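PDB 2GFI: phytase from Debaryomyces castellii, which probably hydrolyses phytate (myo-inositol hexakisphosphate) as a 3-phytase of the histidine acid phosphatase family, releasing inorganic phosphate. Local coordinates for residues A102-N105 and D106-Y110; I281-S284 and Y285-L289; C259-E262 and L263-K266. All coordinates share one frame; numbering follows the deposited sequence.

Contact 1. Residues A102-N105 and D106-Y110; sequences AFLN and DDYEY
Phe103 and Tyr108 meet in a T-shaped aromatic pair where the 3-10 turn ending at Asn105 runs out into loop. The Phe103 edge, led by CE1, points onto one face of the Tyr108 ring, with CE1 3.5 Å from Tyr108 CZ; the planes stand 82° apart and the centroids 4.9 Å. The Phe103 ring gets there with CG between the backbone N and carbonyl carbon (chi1 64°). Leu104 slants in beside them, its CD2 3.5 Å from Tyr108 CD2.

Asp106 and Asp107 turn the chain so that Tyr108 comes back to Phe103. The Asp106 N-H donates to Phe103 O at 3.0 Å, and this residue forms the centre of an inverse gamma turn closed by a weak bond from Asp107 N to Asn105 O. Its OD2 accepts from Gly99 N of the second subunit and from a water that also takes an N-H of Asn105 ND2, itself bonded to Phe97 O. A second water bridges Leu104 O and Tyr108 N. The Tyr108 hydroxyl makes a weak hydrogen bond with Glu262, and the side chains of Phe103 and Tyr108 touch Pro270.

With an alanine at Tyr108, the edge of Phe103 and the methyl of Leu104 would probably face a gap and Glu262 would lose a partner. Aromatic edge and face thus pin the 3-10 turn to the loop that follows it, while the neighbouring carboxylate serves the subunit interface.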
loop_
_atom_site.group_PDB
_atom_site.type_symbol
_atom_site.label_atom_id
_atom_site.label_comp_id
_atom_site.label_asym_id
_atom_site.label_seq_id
_atom_site.Cartn_x
_atom_site.Cartn_y
_atom_site.Cartn_z
ATOM N N ALA A 102 1.615 -11.143 28.434
ATOM C CA ALA A 102 0.491 -10.579 29.228
ATOM C C ALA A 102 -0.897 -10.878 28.680
ATOM O O ALA A 102 -1.862 -10.983 29.443
ATOM C CB ALA A 102 0.653 -9.059 29.444
ATOM N N PHE A 103 -1.021 -10.976 27.360
ATOM C CA PHE A 103 -2.330 -11.230 26.756
ATOM C C PHE A 103 -2.935 -12.533 27.308
ATOM O O PHE A 103 -4.148 -12.750 27.186
ATOM C CB PHE A 103 -2.213 -11.315 25.226
ATOM C CG PHE A 103 -1.366 -12.482 24.751
ATOM C CD1 PHE A 103 -1.948 -13.720 24.480
ATOM C CD2 PHE A 103 0.015 -12.343 24.586
ATOM C CE1 PHE A 103 -1.169 -14.795 24.050
ATOM C CE2 PHE A 103 0.801 -13.427 24.180
ATOM C CZ PHE A 103 0.204 -14.640 23.875
ATOM N N LEU A 104 -2.082 -13.386 27.878
ATOM C CA LEU A 104 -2.488 -14.673 28.475
ATOM C C LEU A 104 -3.441 -14.516 29.635
ATOM O O LEU A 104 -4.266 -15.385 29.855
ATOM C CB LEU A 104 -1.282 -15.498 28.916
ATOM C CG LEU A 104 -0.377 -16.006 27.784
ATOM C CD1 LEU A 104 0.839 -16.662 28.348
ATOM C CD2 LEU A 104 -1.135 -16.977 26.877
ATOM N N ASN A 105 -3.336 -13.396 30.349
ATOM C CA ASN A 105 -4.288 -13.011 31.415
ATOM C C ASN A 105 -5.704 -12.631 30.934
ATOM O O ASN A 105 -6.649 -12.622 31.729
ATOM C CB ASN A 105 -3.765 -11.801 32.222
ATOM C CG ASN A 105 -2.328 -11.969 32.704
ATOM O OD1 ASN A 105 -1.944 -13.011 33.212
ATOM N ND2 ASN A 105 -1.527 -10.919 32.523
ATOM N N ASP A 106 -5.866 -12.284 29.657
ATOM C CA ASP A 106 -7.090 -11.577 29.262
ATOM C C ASP A 106 -8.234 -12.446 28.785
ATOM O O ASP A 106 -8.780 -12.208 27.705
ATOM C CB ASP A 106 -6.784 -10.491 28.236
ATOM C CG ASP A 106 -5.698 -9.562 28.705
ATOM O OD1 ASP A 106 -4.959 -9.036 27.841
ATOM O OD2 ASP A 106 -5.488 -9.317 29.914
ATOM N N ASP A 107 -8.630 -13.430 29.596
ATOM C CA ASP A 107 -9.614 -14.402 29.146
ATOM C C ASP A 107 -9.158 -14.882 27.811
ATOM O O ASP A 107 -9.886 -14.790 26.815
ATOM C CB ASP A 107 -10.992 -13.763 28.985
ATOM C CG ASP A 107 -11.537 -13.239 30.285
ATOM O OD1 ASP A 107 -11.120 -13.776 31.362
ATOM O OD2 ASP A 107 -12.390 -12.308 30.311
ATOM N N TYR A 108 -7.923 -15.346 27.770
ATOM C CA TYR A 108 -7.384 -15.769 26.523
ATOM C C TYR A 108 -7.856 -17.200 26.301
ATOM O O TYR A 108 -7.522 -18.101 27.062
ATOM C CB TYR A 108 -5.876 -15.644 26.562
ATOM C CG TYR A 108 -5.177 -16.082 25.316
ATOM C CD1 TYR A 108 -5.357 -15.406 24.106
ATOM C CD2 TYR A 108 -4.293 -17.156 25.349
ATOM C CE1 TYR A 108 -4.688 -15.815 22.969
ATOM C CE2 TYR A 108 -3.613 -17.552 24.224
ATOM C CZ TYR A 108 -3.817 -16.888 23.039
ATOM O OH TYR A 108 -3.115 -17.303 21.928
ATOM N N GLU A 109 -8.685 -17.382 25.291
ATOM C CA GLU A 109 -9.191 -18.692 24.976
ATOM C C GLU A 109 -8.213 -19.447 24.086
ATOM O O GLU A 109 -7.452 -18.857 23.336
ATOM C CB GLU A 109 -10.533 -18.559 24.288
ATOM C CG GLU A 109 -11.610 -17.967 25.182
ATOM C CD GLU A 109 -12.975 -17.940 24.498
ATOM O OE1 GLU A 109 -13.098 -17.508 23.318
ATOM O OE2 GLU A 109 -13.954 -18.366 25.144
ATOM N N TYR A 110 -8.215 -20.765 24.194
ATOM C CA TYR A 110 -7.500 -21.575 23.240
ATOM C C TYR A 110 -8.239 -21.446 21.896
ATOM O O TYR A 110 -9.477 -21.434 21.881
ATOM C CB TYR A 110 -7.453 -23.012 23.700
ATOM C CG TYR A 110 -6.749 -23.867 22.697
ATOM C CD1 TYR A 110 -5.464 -23.558 22.293
ATOM C CD2 TYR A 110 -7.369 -24.989 22.137
ATOM C CE1 TYR A 110 -4.809 -24.337 21.335
ATOM C CE2 TYR A 110 -6.699 -25.791 21.186
ATOM C CZ TYR A 110 -5.434 -25.444 20.791
ATOM O OH TYR A 110 -4.757 -26.182 19.849
HETATM O O HOH W 1 -6.678 -15.867 30.342
HETATM O O HOH W 2 -2.764 -8.622 31.081
#

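Contact 2. Residues I281-S284 and Y285-L289; sequences IQYS and YSVDL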
loop_
_atom_site.group_PDB
_atom_site.type_symbol
_atom_site.label_atom_id
_atom_site.label_comp_id
_atom_site.label_asym_id
_atom_site.label_seq_id
_atom_site.Cartn_x
_atom_site.Cartn_y
_atom_site.Cartn_z
ATOM N N ILE A 281 13.164 -16.018 12.008
ATOM C CA ILE A 281 14.046 -16.391 10.902
ATOM C C ILE A 281 14.790 -17.715 11.177
ATOM O O ILE A 281 14.995 -18.546 10.268
ATOM C CB ILE A 281 15.009 -15.219 10.616
ATOM C CG1 ILE A 281 14.251 -14.067 9.937
ATOM C CG2 ILE A 281 16.183 -15.669 9.815
ATOM C CD1 ILE A 281 15.019 -12.718 9.933
ATOM N N GLN A 282 15.183 -17.926 12.431
ATOM C CA GLN A 282 15.857 -19.172 12.794
ATOM C C GLN A 282 14.848 -20.297 12.864
ATOM O O GLN A 282 15.094 -21.399 12.375
ATOM C CB GLN A 282 16.593 -19.032 14.118
ATOM C CG GLN A 282 17.821 -18.213 13.965
ATOM C CD GLN A 282 18.326 -17.723 15.285
ATOM O OE1 GLN A 282 17.758 -16.787 15.860
ATOM N NE2 GLN A 282 19.383 -18.333 15.774
ATOM N N TYR A 283 13.685 -20.011 13.456
ATOM C CA TYR A 283 12.612 -20.970 13.381
ATOM C C TYR A 283 12.357 -21.387 11.928
ATOM O O TYR A 283 12.285 -22.586 11.629
ATOM C CB TYR A 283 11.318 -20.456 13.981
ATOM C CG TYR A 283 10.193 -21.468 13.757
ATOM C CD1 TYR A 283 10.091 -22.614 14.558
ATOM C CD2 TYR A 283 9.246 -21.275 12.755
ATOM C CE1 TYR A 283 9.068 -23.538 14.383
ATOM C CE2 TYR A 283 8.219 -22.179 12.562
ATOM C CZ TYR A 283 8.138 -23.322 13.381
ATOM O OH TYR A 283 7.123 -24.222 13.209
ATOM N N SER A 284 12.171 -20.384 11.059
ATOM C CA SER A 284 11.887 -20.612 9.652
ATOM C C SER A 284 12.913 -21.526 9.026
ATOM O O SER A 284 12.583 -22.396 8.237
ATOM C CB SER A 284 11.896 -19.295 8.895
ATOM O OG SER A 284 11.374 -19.503 7.592
ATOM N N TYR A 285 14.178 -21.309 9.369
ATOM C CA TYR A 285 15.227 -22.087 8.739
ATOM C C TYR A 285 15.243 -23.514 9.273
ATOM O O TYR A 285 15.586 -24.447 8.526
ATOM C CB TYR A 285 16.583 -21.440 8.874
ATOM C CG TYR A 285 17.614 -22.213 8.102
ATOM C CD1 TYR A 285 17.462 -22.408 6.748
ATOM C CD2 TYR A 285 18.709 -22.810 8.749
ATOM C CE1 TYR A 285 18.382 -23.147 6.046
ATOM C CE2 TYR A 285 19.637 -23.540 8.057
ATOM C CZ TYR A 285 19.468 -23.702 6.706
ATOM O OH TYR A 285 20.380 -24.415 5.958
ATOM N N SER A 286 14.840 -23.701 10.537
ATOM C CA SER A 286 14.712 -25.070 11.073
ATOM C C SER A 286 13.676 -25.886 10.302
ATOM O O SER A 286 13.854 -27.110 10.090
ATOM C CB SER A 286 14.435 -25.077 12.592
ATOM O OG SER A 286 13.116 -24.673 12.895
ATOM N N VAL A 287 12.602 -25.208 9.893
ATOM C CA VAL A 287 11.584 -25.804 9.046
ATOM C C VAL A 287 12.115 -26.018 7.638
ATOM O O VAL A 287 11.882 -27.061 7.062
ATOM C CB VAL A 287 10.232 -24.975 8.982
ATOM C CG1 VAL A 287 9.251 -25.633 7.995
ATOM C CG2 VAL A 287 9.593 -24.854 10.348
ATOM N N ASP A 288 12.813 -25.052 7.058
ATOM C CA ASP A 288 13.392 -25.307 5.741
ATOM C C ASP A 288 14.288 -26.540 5.771
ATOM O O ASP A 288 14.263 -27.317 4.833
ATOM C CB ASP A 288 14.215 -24.134 5.268
ATOM C CG ASP A 288 13.362 -22.985 4.759
ATOM O OD1 ASP A 288 12.178 -23.226 4.360
ATOM O OD2 ASP A 288 13.810 -21.801 4.719
ATOM N N LEU A 289 15.086 -26.694 6.840
ATOM C CA LEU A 289 16.000 -27.795 6.993
ATOM C C LEU A 289 15.250 -29.113 7.095
ATOM O O LEU A 289 15.467 -30.042 6.318
ATOM C CB LEU A 289 16.795 -27.608 8.260
ATOM C CG LEU A 289 18.133 -26.912 8.240
ATOM C CD1 LEU A 289 18.655 -26.887 9.672
ATOM C CD2 LEU A 289 19.091 -27.633 7.288
HETATM O O HOH W 3 13.749 -19.929 6.246
#
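Tyr283 and Val287, one turn apart on helix 277-295, make the tight part of this contact. CG2 of Val287 lies over one face of the Tyr283 ring, 4.1 Å from its centroid and 29° off the ring normal, a CH-pi contact in which the methyl is 3.7 Å from Tyr283 CZ. With CG anti to the backbone N (chi1 175°), the tyrosine ring slants across the next turn, over which the valine methyl sits; the ring also stacks on Phe256.

At the backbone of the same tyrosine, the carbonyl is gripped twice. Val287 N gives Tyr283 O the ordinary helical bond of 3.2 Å, and the Ser286 hydroxyl donates to the same oxygen at 2.6 Å, in the carbonyl plane and on a lone pair. Ser286 OG can turn back on the preceding turn because its chi1 of 73° sets it between its own backbone N and carbonyl carbon.

The side of Ser284 and Asp288 is looser, though both residues are buried. Their backbones are joined from Asp288 N to Ser284 O at 2.9 Å, but Ser284 OG stays 4.4 Å from Asp288 OD2, with a water between them. The carboxylate is held mainly from outside, by the N-H of His365 at the start of helix 365-368 on OD1 and Ser361 OG on OD2, and Ser284 OG has a weak bond to Arg35 O.

The chemistry therefore divides by face: the ring-methyl flank is close-fitting yet partly open to solvent, while the Ser284 and Asp288 flank is buried but joined through water, with a probably charged carboxylate tying the helix to its surroundings.

Contact 3. Residues C259-E262 and L263-K266; sequences CAYE and LNVK
Leu263 begins the last turn of helix 249-266 by bonding its N to Cys259 O at 2.9 Å, with its CB resting against the same carbonyl oxygen. Cys259 is itself fixed by a disulfide to Cys272.

Asn264 follows, donating its N-H to Ala260 O. Its side chain runs alongside that of Tyr261, with ND2 3.6 Å from both CD1 and CE1 of the ring and the amide plane 83° from the ring plane. The amide turns beside the tyrosine because CG lies anti to the carbonyl carbon (chi1 -72°), and ND2 goes on to hydrogen-bond the carbonyls of Ala40 and Arg73.

Val265 N then bonds Tyr261 O at 2.8 Å, and its methyl CG2 also packs on that oxygen, 3.3 Å away.

Lys266, the exposed end, gives its N-H to Glu262 O. The two side chains touch through their aliphatic parts, Glu262 CG to Lys266 CG at 3.7 Å, and cross rather than pair: the lysine bends at chi2 and chi3, leaving NZ 6.6 Å from Glu262 OE2. The glutamate instead turns its OE1 to Ser269 OG.

What binds here is thus mostly backbone, the polar ends of Asn264 and Glu262 being spent on outside partners. The buried amide holds the Arg73 carbonyl in the family's RHGxRxP motif, which carries the predicted nucleophile, consistent with the helix bracing the active-site loop.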
loop_
_atom_site.group_PDB
_atom_site.type_symbol
_atom_site.label_atom_id
_atom_site.label_comp_id
_atom_site.label_asym_id
_atom_site.label_seq_id
_atom_site.Cartn_x
_atom_site.Cartn_y
_atom_site.Cartn_z
ATOM N N CYS A 259 1.156 -19.657 16.793
ATOM C CA CYS A 259 1.038 -18.368 16.130
ATOM C C CYS A 259 0.463 -18.527 14.694
ATOM O O CYS A 259 -0.543 -17.912 14.340
ATOM C CB CYS A 259 2.427 -17.693 16.098
ATOM S SG CYS A 259 2.705 -16.520 14.761
ATOM N N ALA A 260 1.104 -19.391 13.901
ATOM C CA ALA A 260 0.691 -19.614 12.507
ATOM C C ALA A 260 -0.740 -20.077 12.446
ATOM O O ALA A 260 -1.523 -19.533 11.691
ATOM C CB ALA A 260 1.612 -20.578 11.829
ATOM N N TYR A 261 -1.086 -21.070 13.271
ATOM C CA TYR A 261 -2.458 -21.552 13.340
ATOM C C TYR A 261 -3.482 -20.627 13.921
ATOM O O TYR A 261 -4.576 -20.584 13.413
ATOM C CB TYR A 261 -2.524 -22.980 13.909
ATOM C CG TYR A 261 -1.980 -23.870 12.851
ATOM C CD1 TYR A 261 -2.750 -24.173 11.742
ATOM C CD2 TYR A 261 -0.664 -24.303 12.897
ATOM C CE1 TYR A 261 -2.253 -24.934 10.724
ATOM C CE2 TYR A 261 -0.149 -25.089 11.871
ATOM C CZ TYR A 261 -0.966 -25.391 10.787
ATOM O OH TYR A 261 -0.482 -26.140 9.754
ATOM N N GLU A 262 -3.158 -19.884 14.975
ATOM C CA GLU A 262 -4.114 -18.932 15.507
ATOM C C GLU A 262 -4.384 -17.798 14.508
ATOM O O GLU A 262 -5.523 -17.283 14.392
ATOM C CB GLU A 262 -3.594 -18.331 16.814
ATOM C CG GLU A 262 -4.652 -17.493 17.517
ATOM C CD GLU A 262 -4.243 -17.156 18.932
ATOM O OE1 GLU A 262 -3.099 -16.691 19.135
ATOM O OE2 GLU A 262 -5.070 -17.360 19.844
ATOM N N LEU A 263 -3.323 -17.400 13.803
ATOM C CA LEU A 263 -3.459 -16.490 12.674
ATOM C C LEU A 263 -4.448 -17.055 11.623
ATOM O O LEU A 263 -5.426 -16.386 11.279
ATOM C CB LEU A 263 -2.070 -16.204 12.067
ATOM C CG LEU A 263 -1.985 -15.305 10.823
ATOM C CD1 LEU A 263 -2.518 -13.897 11.095
ATOM C CD2 LEU A 263 -0.513 -15.212 10.426
ATOM N N ASN A 264 -4.225 -18.289 11.161
ATOM C CA ASN A 264 -5.170 -18.952 10.252
ATOM C C ASN A 264 -6.584 -18.938 10.813
ATOM O O ASN A 264 -7.540 -18.549 10.147
ATOM C CB ASN A 264 -4.790 -20.419 10.041
ATOM C CG ASN A 264 -3.584 -20.588 9.212
ATOM O OD1 ASN A 264 -3.035 -19.617 8.701
ATOM N ND2 ASN A 264 -3.152 -21.830 9.052
ATOM N N VAL A 265 -6.710 -19.338 12.063
ATOM C CA VAL A 265 -8.033 -19.543 12.633
ATOM C C VAL A 265 -8.761 -18.260 12.987
ATOM O O VAL A 265 -9.955 -18.131 12.717
ATOM C CB VAL A 265 -7.963 -20.514 13.835
ATOM C CG1 VAL A 265 -9.305 -20.518 14.598
ATOM C CG2 VAL A 265 -7.580 -21.917 13.338
ATOM N N LYS A 266 -8.052 -17.333 13.617
ATOM C CA LYS A 266 -8.634 -16.123 14.196
ATOM C C LYS A 266 -8.402 -14.884 13.333
ATOM O O LYS A 266 -9.121 -13.890 13.468
ATOM C CB LYS A 266 -8.012 -15.857 15.572
ATOM C CG LYS A 266 -8.164 -17.010 16.578
ATOM C CD LYS A 266 -9.625 -17.272 16.977
ATOM C CE LYS A 266 -10.188 -16.133 17.819
ATOM N NZ LYS A 266 -11.499 -16.640 18.379
#

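Contact 3 stands between the other two. It touches contact 1 directly, Tyr108 OH lying 2.9 Å from Glu262 OE2, and their centres are 15 Å apart; Pro270 touches side chains of both. Contact 2, on the next helix in the chain, comes no nearer to contact 3 than about 7 Å between nearest atoms, and its centre is 28 Å from that of contact 1. Contact 3 also lies close to the predicted catalytic residues: the Tyr261 side chain is about 6 Å from that of His70, the predicted nucleophile, and about 7 Å from that of Asp333, the predicted proton donor. The Val287 side chain of contact 2 is about 8 Å from that of Asp333. Contact 1 sits away from these sites, against the second subunit.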